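Local coordinates for F-actin-capping protein subunit alpha (Dictyostelium discoideum, PDB 4AKR) that caps the fast-growing barbed ends of actin filaments independently of calcium, blocking subunit exchange there without severing the filaments, at residues A[48-62]-A[86-100]. Numbering follows the deposited sequence.
Sequences FREYNTSQMVSVQTS and QVITYDHIKQEVTGE
The beta hairpin 86-100 packs across helix 44-55 and the strand 58-61 that follows it, the turn that carries His92 docked on the helix and the hairpin strands set over strand 58-61. At the helix the imidazole of His92 is sandwiched: Arg49 CB stands 3.7 Å from the ring centroid and 6° off its normal, a CH-pi contact, while Tyr90 CD2 covers the opposite face nearer the rim. The amide of Asn52 is nearly coplanar with this ring and lies along its edge, with Asn52 ND2 close to the ring plane. From there Asn52 ND2 donates to His92 O (3.1 Å), meeting a lone pair in the carbonyl plane, although the N-H is bent to 141°. This bond, with its acceptor in the amide plane, probably sets the rotation of the amide, yet Asn52 OD1 is buried without a polar partner. With its CG anti to the backbone N (chi1 -173°), Tyr90 also reaches Val59, whose CG1 lies 3.6 Å from Tyr90 CE1; Val97 CG2 meets Val59 CB at 3.7 Å. At the far end Glu100 OE1 accepts twice on its syn side. Ser62 N gives an almost straight bond of 2.9 Å to Glu100 OE1, and Ser62 OG approaches from the opposite face of the carboxylate. An alanine at Glu100 would probably leave Ser62 N and Ser62 OG without their shared acceptor, untying the end of strand 58-61 from the hairpin. Strand 58-61 pairs with strand 64-67 and runs obliquely to strand 96-100, whereas the hairpin belongs to the four-stranded antiparallel sheet 73-102; Arg49 adds a salt bridge to Glu73 of that sheet, and helix 23-31 flanks Phe48 and Gln95.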
ATOM      1  N   PHE A  48     -12.888   2.765 -15.968  1.00 22.22           N
ATOM      2  CA  PHE A  48     -12.199   1.506 -16.239  1.00 22.19           C
ATOM      3  C   PHE A  48     -11.086   1.716 -17.273  1.00 21.94           C
ATOM      4  O   PHE A  48      -9.983   1.170 -17.143  1.00 21.53           O
ATOM      5  CB  PHE A  48     -13.193   0.455 -16.739  1.00 21.17           C
ATOM      6  CG  PHE A  48     -14.080  -0.108 -15.662  1.00 19.64           C
ATOM      7  CD1 PHE A  48     -14.804   0.730 -14.825  1.00 22.18           C
ATOM      8  CD2 PHE A  48     -14.216  -1.484 -15.511  1.00 21.05           C
ATOM      9  CE1 PHE A  48     -15.657   0.202 -13.848  1.00 22.65           C
ATOM     10  CE2 PHE A  48     -15.063  -2.020 -14.544  1.00 21.97           C
ATOM     11  CZ  PHE A  48     -15.787  -1.174 -13.708  1.00 21.43           C
ATOM     12  N   ARG A  49     -11.377   2.511 -18.297  1.00 20.35           N
ATOM     13  CA  ARG A  49     -10.395   2.813 -19.336  1.00 21.52           C
ATOM     14  C   ARG A  49      -9.103   3.408 -18.750  1.00 20.14           C
ATOM     15  O   ARG A  49      -7.990   3.059 -19.171  1.00 18.42           O
ATOM     16  CB  ARG A  49     -11.019   3.778 -20.348  1.00 23.20           C
ATOM     17  CG  ARG A  49     -10.040   4.457 -21.280  1.00 24.38           C
ATOM     18  CD  ARG A  49     -10.784   5.185 -22.385  1.00 26.67           C
ATOM     19  NE  ARG A  49      -9.910   6.080 -23.130  1.00 30.19           N
ATOM     20  CZ  ARG A  49      -9.647   7.330 -22.769  1.00 32.41           C
ATOM     21  NH1 ARG A  49     -10.198   7.831 -21.671  1.00 34.21           N
ATOM     22  NH2 ARG A  49      -8.832   8.079 -23.501  1.00 30.92           N
ATOM     23  N   GLU A  50      -9.259   4.306 -17.780  1.00 19.51           N
ATOM     24  CA  GLU A  50      -8.120   4.956 -17.126  1.00 18.55           C
ATOM     25  C   GLU A  50      -7.248   3.928 -16.403  1.00 17.69           C
ATOM     26  O   GLU A  50      -6.025   3.973 -16.486  1.00 16.51           O
ATOM     27  CB  GLU A  50      -8.629   6.016 -16.147  1.00 17.40           C
ATOM     28  CG  GLU A  50      -7.577   6.629 -15.229  1.00 22.69           C
ATOM     29  CD  GLU A  50      -6.393   7.232 -15.973  1.00 22.61           C
ATOM     30  OE1 GLU A  50      -6.592   7.748 -17.092  1.00 23.42           O
ATOM     31  OE2 GLU A  50      -5.266   7.204 -15.425  1.00 23.10           O
ATOM     32  N   TYR A  51      -7.893   3.000 -15.701  1.00 18.04           N
ATOM     33  CA  TYR A  51      -7.190   1.941 -14.986  1.00 17.67           C
ATOM     34  C   TYR A  51      -6.493   0.997 -15.973  1.00 18.58           C
ATOM     35  O   TYR A  51      -5.275   0.808 -15.912  1.00 19.19           O
ATOM     36  CB  TYR A  51      -8.177   1.127 -14.141  1.00 18.22           C
ATOM     37  CG  TYR A  51      -7.538  -0.014 -13.381  1.00 17.45           C
ATOM     38  CD1 TYR A  51      -6.926   0.200 -12.143  1.00 18.38           C
ATOM     39  CD2 TYR A  51      -7.511  -1.300 -13.916  1.00 17.94           C
ATOM     40  CE1 TYR A  51      -6.306  -0.838 -11.462  1.00 18.67           C
ATOM     41  CE2 TYR A  51      -6.894  -2.345 -13.246  1.00 18.54           C
ATOM     42  CZ  TYR A  51      -6.296  -2.111 -12.020  1.00 19.19           C
ATOM     43  OH  TYR A  51      -5.714  -3.154 -11.343  1.00 21.54           O
ATOM     44  N   ASN A  52      -7.274   0.410 -16.878  1.00 17.70           N
ATOM     45  CA  ASN A  52      -6.731  -0.529 -17.852  1.00 19.54           C
ATOM     46  C   ASN A  52      -5.504   0.006 -18.575  1.00 20.31           C
ATOM     47  O   ASN A  52      -4.470  -0.659 -18.634  1.00 20.96           O
ATOM     48  CB  ASN A  52      -7.780  -0.914 -18.897  1.00 18.95           C
ATOM     49  CG  ASN A  52      -8.890  -1.760 -18.328  1.00 18.27           C
ATOM     50  OD1 ASN A  52      -8.670  -2.569 -17.424  1.00 19.50           O
ATOM     51  ND2 ASN A  52     -10.093  -1.596 -18.867  1.00 16.31           N
ATOM     52  N   THR A  53      -5.621   1.212 -19.118  1.00 19.99           N
ATOM     53  CA  THR A  53      -4.517   1.801 -19.861  1.00 20.49           C
ATOM     54  C   THR A  53      -3.325   2.232 -19.012  1.00 18.08           C
ATOM     55  O   THR A  53      -2.190   2.104 -19.453  1.00 19.13           O
ATOM     56  CB  THR A  53      -5.000   2.996 -20.714  1.00 20.68           C
ATOM     57  OG1 THR A  53      -5.752   3.893 -19.894  1.00 23.08           O
ATOM     58  CG2 THR A  53      -5.881   2.517 -21.859  1.00 20.35           C
ATOM     59  N   SER A  54      -3.561   2.733 -17.803  1.00 18.26           N
ATOM     60  CA  SER A  54      -2.441   3.154 -16.967  1.00 18.12           C
ATOM     61  C   SER A  54      -1.717   1.953 -16.374  1.00 16.05           C
ATOM     62  O   SER A  54      -0.534   2.030 -16.062  1.00 17.39           O
ATOM     63  CB  SER A  54      -2.911   4.115 -15.865  1.00 20.96           C
ATOM     64  OG  SER A  54      -3.974   3.570 -15.111  1.00 25.03           O
ATOM     65  N   GLN A  55      -2.430   0.842 -16.229  1.00 14.81           N
ATOM     66  CA  GLN A  55      -1.845  -0.397 -15.717  1.00 13.89           C
ATOM     67  C   GLN A  55      -1.185  -1.134 -16.878  1.00 13.97           C
ATOM     68  O   GLN A  55      -0.386  -2.053 -16.673  1.00 11.96           O
ATOM     69  CB  GLN A  55      -2.928  -1.302 -15.136  1.00 14.78           C
ATOM     70  CG  GLN A  55      -3.444  -0.877 -13.787  1.00 19.30           C
ATOM     71  CD  GLN A  55      -2.449  -1.156 -12.679  1.00 19.65           C
ATOM     72  OE1 GLN A  55      -1.952  -2.277 -12.546  1.00 19.38           O
ATOM     73  NE2 GLN A  55      -2.162  -0.142 -11.871  1.00 19.00           N
ATOM     74  N   MET A  56      -1.526  -0.721 -18.100  1.00 12.14           N
ATOM     75  CA  MET A  56      -0.998  -1.361 -19.293  1.00 12.52           C
ATOM     76  C   MET A  56      -1.274  -2.868 -19.210  1.00 12.56           C
ATOM     77  O   MET A  56      -0.362  -3.694 -19.269  1.00 11.91           O
ATOM     78  CB  MET A  56       0.507  -1.107 -19.434  1.00 14.94           C
ATOM     79  CG  MET A  56       0.909   0.371 -19.404  1.00 15.70           C
ATOM     80  SD  MET A  56       2.497   0.705 -20.203  1.00 18.60           S
ATOM     81  CE  MET A  56       3.644   0.051 -19.038  1.00 18.09           C
ATOM     82  N   VAL A  57      -2.549  -3.208 -19.051  1.00 11.11           N
ATOM     83  CA  VAL A  57      -2.966  -4.598 -18.980  1.00 11.47           C
ATOM     84  C   VAL A  57      -2.635  -5.305 -20.308  1.00 12.57           C
ATOM     85  O   VAL A  57      -2.498  -4.668 -21.347  1.00 10.51           O
ATOM     86  CB  VAL A  57      -4.491  -4.705 -18.702  1.00 12.48           C
ATOM     87  CG1 VAL A  57      -4.821  -4.088 -17.336  1.00  6.23           C
ATOM     88  CG2 VAL A  57      -5.282  -4.001 -19.818  1.00  8.24           C
ATOM     89  N   SER A  58      -2.491  -6.622 -20.256  1.00 14.57           N
ATOM     90  CA  SER A  58      -2.179  -7.409 -21.443  1.00 16.30           C
ATOM     91  C   SER A  58      -3.418  -8.169 -21.899  1.00 17.29           C
ATOM     92  O   SER A  58      -4.323  -8.442 -21.108  1.00 17.16           O
ATOM     93  CB  SER A  58      -1.055  -8.398 -21.148  1.00 15.26           C
ATOM     94  OG  SER A  58      -1.493  -9.382 -20.233  1.00 17.97           O
ATOM     95  N   VAL A  59      -3.453  -8.501 -23.184  1.00 18.94           N
ATOM     96  CA  VAL A  59      -4.579  -9.222 -23.764  1.00 17.89           C
ATOM     97  C   VAL A  59      -4.052 -10.313 -24.679  1.00 19.50           C
ATOM     98  O   VAL A  59      -2.888 -10.293 -25.083  1.00 18.28           O
ATOM     99  CB  VAL A  59      -5.478  -8.279 -24.603  1.00 16.51           C
ATOM    100  CG1 VAL A  59      -6.127  -7.237 -23.711  1.00 15.50           C
ATOM    101  CG2 VAL A  59      -4.647  -7.589 -25.679  1.00 16.31           C
ATOM    102  N   GLN A  60      -4.909 -11.274 -24.999  1.00 21.64           N
ATOM    103  CA  GLN A  60      -4.520 -12.355 -25.896  1.00 21.41           C
ATOM    104  C   GLN A  60      -5.290 -12.162 -27.181  1.00 20.45           C
ATOM    105  O   GLN A  60      -6.505 -11.984 -27.146  1.00 20.02           O
ATOM    106  CB  GLN A  60      -4.871 -13.727 -25.317  1.00 21.33           C
ATOM    107  CG  GLN A  60      -4.057 -14.158 -24.118  1.00 23.73           C
ATOM    108  CD  GLN A  60      -2.566 -14.224 -24.404  1.00 25.60           C
ATOM    109  OE1 GLN A  60      -2.146 -14.598 -25.497  1.00 26.39           O
ATOM    110  NE2 GLN A  60      -1.759 -13.878 -23.407  1.00 25.42           N
ATOM    111  N   THR A  61      -4.578 -12.162 -28.306  1.00 19.75           N
ATOM    112  CA  THR A  61      -5.211 -12.033 -29.612  1.00 20.25           C
ATOM    113  C   THR A  61      -4.871 -13.309 -30.371  1.00 20.91           C
ATOM    114  O   THR A  61      -4.095 -14.133 -29.890  1.00 19.32           O
ATOM    115  CB  THR A  61      -4.672 -10.840 -30.427  1.00 20.46           C
ATOM    116  OG1 THR A  61      -3.323 -11.110 -30.831  1.00 19.17           O
ATOM    117  CG2 THR A  61      -4.728  -9.560 -29.611  1.00 19.10           C
ATOM    118  N   SER A  62      -5.447 -13.465 -31.555  1.00 20.99           N
ATOM    119  CA  SER A  62      -5.195 -14.647 -32.371  1.00 23.01           C
ATOM    120  C   SER A  62      -3.721 -14.770 -32.762  1.00 21.95           C
ATOM    121  O   SER A  62      -3.246 -15.862 -33.074  1.00 22.13           O
ATOM    122  CB  SER A  62      -6.059 -14.607 -33.637  1.00 22.75           C
ATOM    123  OG  SER A  62      -7.444 -14.564 -33.312  1.00 23.94           O
ATOM    124  N   GLN A  86      -1.867  -4.861 -36.482  1.00 19.37           N
ATOM    125  CA  GLN A  86      -3.297  -4.977 -36.255  1.00 19.08           C
ATOM    126  C   GLN A  86      -3.859  -3.929 -35.307  1.00 19.61           C
ATOM    127  O   GLN A  86      -3.129  -3.240 -34.596  1.00 18.92           O
ATOM    128  CB  GLN A  86      -3.641  -6.380 -35.732  1.00 18.64           C
ATOM    129  CG  GLN A  86      -3.032  -6.741 -34.387  1.00 20.78           C
ATOM    130  CD  GLN A  86      -3.388  -8.159 -33.950  1.00 23.73           C
ATOM    131  OE1 GLN A  86      -2.937  -8.636 -32.909  1.00 24.16           O
ATOM    132  NE2 GLN A  86      -4.201  -8.835 -34.748  1.00 23.38           N
ATOM    133  N   VAL A  87      -5.179  -3.817 -35.324  1.00 21.21           N
ATOM    134  CA  VAL A  87      -5.902  -2.882 -34.482  1.00 21.00           C
ATOM    135  C   VAL A  87      -6.808  -3.735 -33.621  1.00 22.37           C
ATOM    136  O   VAL A  87      -7.613  -4.529 -34.130  1.00 21.28           O
ATOM    137  CB  VAL A  87      -6.759  -1.914 -35.308  1.00 18.87           C
ATOM    138  CG1 VAL A  87      -7.685  -1.136 -34.392  1.00 20.87           C
ATOM    139  CG2 VAL A  87      -5.859  -0.961 -36.071  1.00 19.97           C
ATOM    140  N   ILE A  88      -6.659  -3.578 -32.312  1.00 21.89           N
ATOM    141  CA  ILE A  88      -7.443  -4.350 -31.362  1.00 20.67           C
ATOM    142  C   ILE A  88      -8.570  -3.525 -30.764  1.00 20.54           C
ATOM    143  O   ILE A  88      -8.341  -2.428 -30.247  1.00 20.13           O
ATOM    144  CB  ILE A  88      -6.542  -4.856 -30.224  1.00 19.48           C
ATOM    145  CG1 ILE A  88      -5.413  -5.703 -30.807  1.00 18.62           C
ATOM    146  CG2 ILE A  88      -7.350  -5.655 -29.232  1.00 19.13           C
ATOM    147  CD1 ILE A  88      -4.331  -6.066 -29.801  1.00 19.89           C
ATOM    148  N   THR A  89      -9.790  -4.043 -30.867  1.00 19.82           N
ATOM    149  CA  THR A  89     -10.954  -3.386 -30.288  1.00 20.05           C
ATOM    150  C   THR A  89     -11.079  -4.035 -28.911  1.00 19.48           C
ATOM    151  O   THR A  89     -11.003  -5.267 -28.788  1.00 18.77           O
ATOM    152  CB  THR A  89     -12.228  -3.631 -31.131  1.00 21.40           C
ATOM    153  OG1 THR A  89     -12.003  -3.158 -32.465  1.00 22.45           O
ATOM    154  CG2 THR A  89     -13.425  -2.874 -30.539  1.00 20.35           C
ATOM    155  N   TYR A  90     -11.275  -3.204 -27.890  1.00 17.92           N
ATOM    156  CA  TYR A  90     -11.334  -3.669 -26.503  1.00 19.63           C
ATOM    157  C   TYR A  90     -12.514  -3.133 -25.684  1.00 19.38           C
ATOM    158  O   TYR A  90     -12.853  -1.957 -25.769  1.00 20.33           O
ATOM    159  CB  TYR A  90     -10.022  -3.261 -25.820  1.00 18.44           C
ATOM    160  CG  TYR A  90      -9.803  -3.776 -24.419  1.00 18.68           C
ATOM    161  CD1 TYR A  90      -9.505  -5.120 -24.189  1.00 18.96           C
ATOM    162  CD2 TYR A  90      -9.790  -2.904 -23.334  1.00 17.67           C
ATOM    163  CE1 TYR A  90      -9.184  -5.579 -22.922  1.00 18.95           C
ATOM    164  CE2 TYR A  90      -9.469  -3.351 -22.060  1.00 19.65           C
ATOM    165  CZ  TYR A  90      -9.163  -4.689 -21.863  1.00 19.53           C
ATOM    166  OH  TYR A  90      -8.812  -5.135 -20.613  1.00 21.05           O
ATOM    167  N   ASP A  91     -13.130  -3.996 -24.886  1.00 19.97           N
ATOM    168  CA  ASP A  91     -14.234  -3.564 -24.037  1.00 21.57           C
ATOM    169  C   ASP A  91     -13.668  -3.308 -22.653  1.00 21.78           C
ATOM    170  O   ASP A  91     -13.396  -4.254 -21.914  1.00 20.77           O
ATOM    171  CB  ASP A  91     -15.307  -4.641 -23.925  1.00 24.72           C
ATOM    172  CG  ASP A  91     -16.540  -4.147 -23.183  1.00 29.35           C
ATOM    173  OD1 ASP A  91     -16.389  -3.614 -22.059  1.00 30.27           O
ATOM    174  OD2 ASP A  91     -17.660  -4.287 -23.724  1.00 30.85           O
ATOM    175  N   HIS A  92     -13.500  -2.036 -22.300  1.00 20.57           N
ATOM    176  CA  HIS A  92     -12.932  -1.667 -21.004  1.00 21.45           C
ATOM    177  C   HIS A  92     -13.704  -2.097 -19.768  1.00 21.13           C
ATOM    178  O   HIS A  92     -13.120  -2.293 -18.706  1.00 22.37           O
ATOM    179  CB  HIS A  92     -12.706  -0.154 -20.936  1.00 20.06           C
ATOM    180  CG  HIS A  92     -11.510   0.309 -21.703  1.00 19.85           C
ATOM    181  ND1 HIS A  92     -11.607   0.971 -22.906  1.00 20.25           N
ATOM    182  CD2 HIS A  92     -10.187   0.196 -21.441  1.00 19.78           C
ATOM    183  CE1 HIS A  92     -10.395   1.251 -23.351  1.00 19.93           C
ATOM    184  NE2 HIS A  92      -9.516   0.790 -22.480  1.00 21.06           N
ATOM    185  N   ILE A  93     -15.014  -2.234 -19.887  1.00 21.41           N
ATOM    186  CA  ILE A  93     -15.799  -2.624 -18.732  1.00 22.42           C
ATOM    187  C   ILE A  93     -15.746  -4.121 -18.468  1.00 23.09           C
ATOM    188  O   ILE A  93     -15.675  -4.549 -17.316  1.00 23.28           O
ATOM    189  CB  ILE A  93     -17.262  -2.171 -18.891  1.00 22.39           C
ATOM    190  CG1 ILE A  93     -17.309  -0.640 -18.897  1.00 23.03           C
ATOM    191  CG2 ILE A  93     -18.106  -2.732 -17.764  1.00 21.59           C
ATOM    192  CD1 ILE A  93     -18.678  -0.055 -19.080  1.00 24.73           C
ATOM    193  N   LYS A  94     -15.767  -4.915 -19.529  1.00 23.73           N
ATOM    194  CA  LYS A  94     -15.725  -6.363 -19.388  1.00 25.66           C
ATOM    195  C   LYS A  94     -14.277  -6.814 -19.378  1.00 26.02           C
ATOM    196  O   LYS A  94     -13.981  -7.960 -19.050  1.00 25.23           O
ATOM    197  CB  LYS A  94     -16.433  -7.034 -20.560  1.00 27.94           C
ATOM    198  CG  LYS A  94     -17.664  -6.307 -21.061  1.00 31.17           C
ATOM    199  CD  LYS A  94     -18.133  -6.923 -22.370  1.00 32.64           C
ATOM    200  CE  LYS A  94     -19.095  -8.059 -22.134  1.00 33.83           C
ATOM    201  NZ  LYS A  94     -20.407  -7.515 -21.679  1.00 36.93           N
ATOM    202  N   GLN A  95     -13.385  -5.904 -19.761  1.00 26.86           N
ATOM    203  CA  GLN A  95     -11.951  -6.178 -19.820  1.00 27.72           C
ATOM    204  C   GLN A  95     -11.629  -7.301 -20.803  1.00 28.71           C
ATOM    205  O   GLN A  95     -10.847  -8.202 -20.506  1.00 30.02           O
ATOM    206  CB  GLN A  95     -11.427  -6.504 -18.420  1.00 26.87           C
ATOM    207  CG  GLN A  95     -11.315  -5.263 -17.540  1.00 27.95           C
ATOM    208  CD  GLN A  95     -11.283  -5.572 -16.053  1.00 29.97           C
ATOM    209  OE1 GLN A  95     -12.324  -5.828 -15.433  1.00 28.63           O
ATOM    210  NE2 GLN A  95     -10.087  -5.551 -15.471  1.00 30.09           N
ATOM    211  N   GLU A  96     -12.233  -7.238 -21.985  1.00 28.37           N
ATOM    212  CA  GLU A  96     -12.001  -8.259 -22.995  1.00 30.03           C
ATOM    213  C   GLU A  96     -11.968  -7.695 -24.412  1.00 28.06           C
ATOM    214  O   GLU A  96     -12.627  -6.700 -24.721  1.00 27.01           O
ATOM    215  CB  GLU A  96     -13.074  -9.348 -22.889  1.00 33.01           C
ATOM    216  CG  GLU A  96     -14.473  -8.894 -23.271  1.00 37.71           C
ATOM    217  CD  GLU A  96     -15.548  -9.902 -22.882  1.00 40.89           C
ATOM    218  OE1 GLU A  96     -15.237 -10.852 -22.129  1.00 43.19           O
ATOM    219  OE2 GLU A  96     -16.707  -9.737 -23.322  1.00 41.91           O
ATOM    220  N   VAL A  97     -11.177  -8.339 -25.262  1.00 28.25           N
ATOM    221  CA  VAL A  97     -11.031  -7.944 -26.661  1.00 27.49           C
ATOM    222  C   VAL A  97     -12.284  -8.339 -27.424  1.00 26.94           C
ATOM    223  O   VAL A  97     -12.744  -9.471 -27.324  1.00 25.62           O
ATOM    224  CB  VAL A  97      -9.813  -8.643 -27.304  1.00 27.62           C
ATOM    225  CG1 VAL A  97      -9.811  -8.418 -28.809  1.00 26.85           C
ATOM    226  CG2 VAL A  97      -8.526  -8.110 -26.685  1.00 26.91           C
ATOM    227  N   THR A  98     -12.828  -7.404 -28.193  1.00 29.01           N
ATOM    228  CA  THR A  98     -14.043  -7.662 -28.959  1.00 29.52           C
ATOM    229  C   THR A  98     -13.826  -7.582 -30.462  1.00 29.96           C
ATOM    230  O   THR A  98     -14.753  -7.827 -31.241  1.00 30.55           O
ATOM    231  CB  THR A  98     -15.139  -6.653 -28.607  1.00 29.71           C
ATOM    232  OG1 THR A  98     -14.742  -5.346 -29.051  1.00 30.39           O
ATOM    233  CG2 THR A  98     -15.377  -6.639 -27.101  1.00 30.13           C
ATOM    234  N   GLY A  99     -12.614  -7.220 -30.866  1.00 28.54           N
ATOM    235  CA  GLY A  99     -12.314  -7.111 -32.279  1.00 27.94           C
ATOM    236  C   GLY A  99     -10.837  -7.236 -32.599  1.00 27.65           C
ATOM    237  O   GLY A  99      -9.975  -6.942 -31.769  1.00 27.99           O
ATOM    238  N   GLU A 100     -10.550  -7.692 -33.812  1.00 25.82           N
ATOM    239  CA  GLU A 100      -9.183  -7.860 -34.277  1.00 24.93           C
ATOM    240  C   GLU A 100      -9.172  -7.677 -35.793  1.00 24.61           C
ATOM    241  O   GLU A 100      -9.860  -8.395 -36.516  1.00 26.07           O
ATOM    242  CB  GLU A 100      -8.656  -9.255 -33.907  1.00 24.06           C
ATOM    243  CG  GLU A 100      -8.209  -9.418 -32.454  1.00 23.56           C
ATOM    244  CD  GLU A 100      -7.908 -10.874 -32.087  1.00 24.88           C
ATOM    245  OE1 GLU A 100      -7.262 -11.587 -32.883  1.00 25.00           O
ATOM    246  OE2 GLU A 100      -8.311 -11.310 -30.991  1.00 25.36           O
TER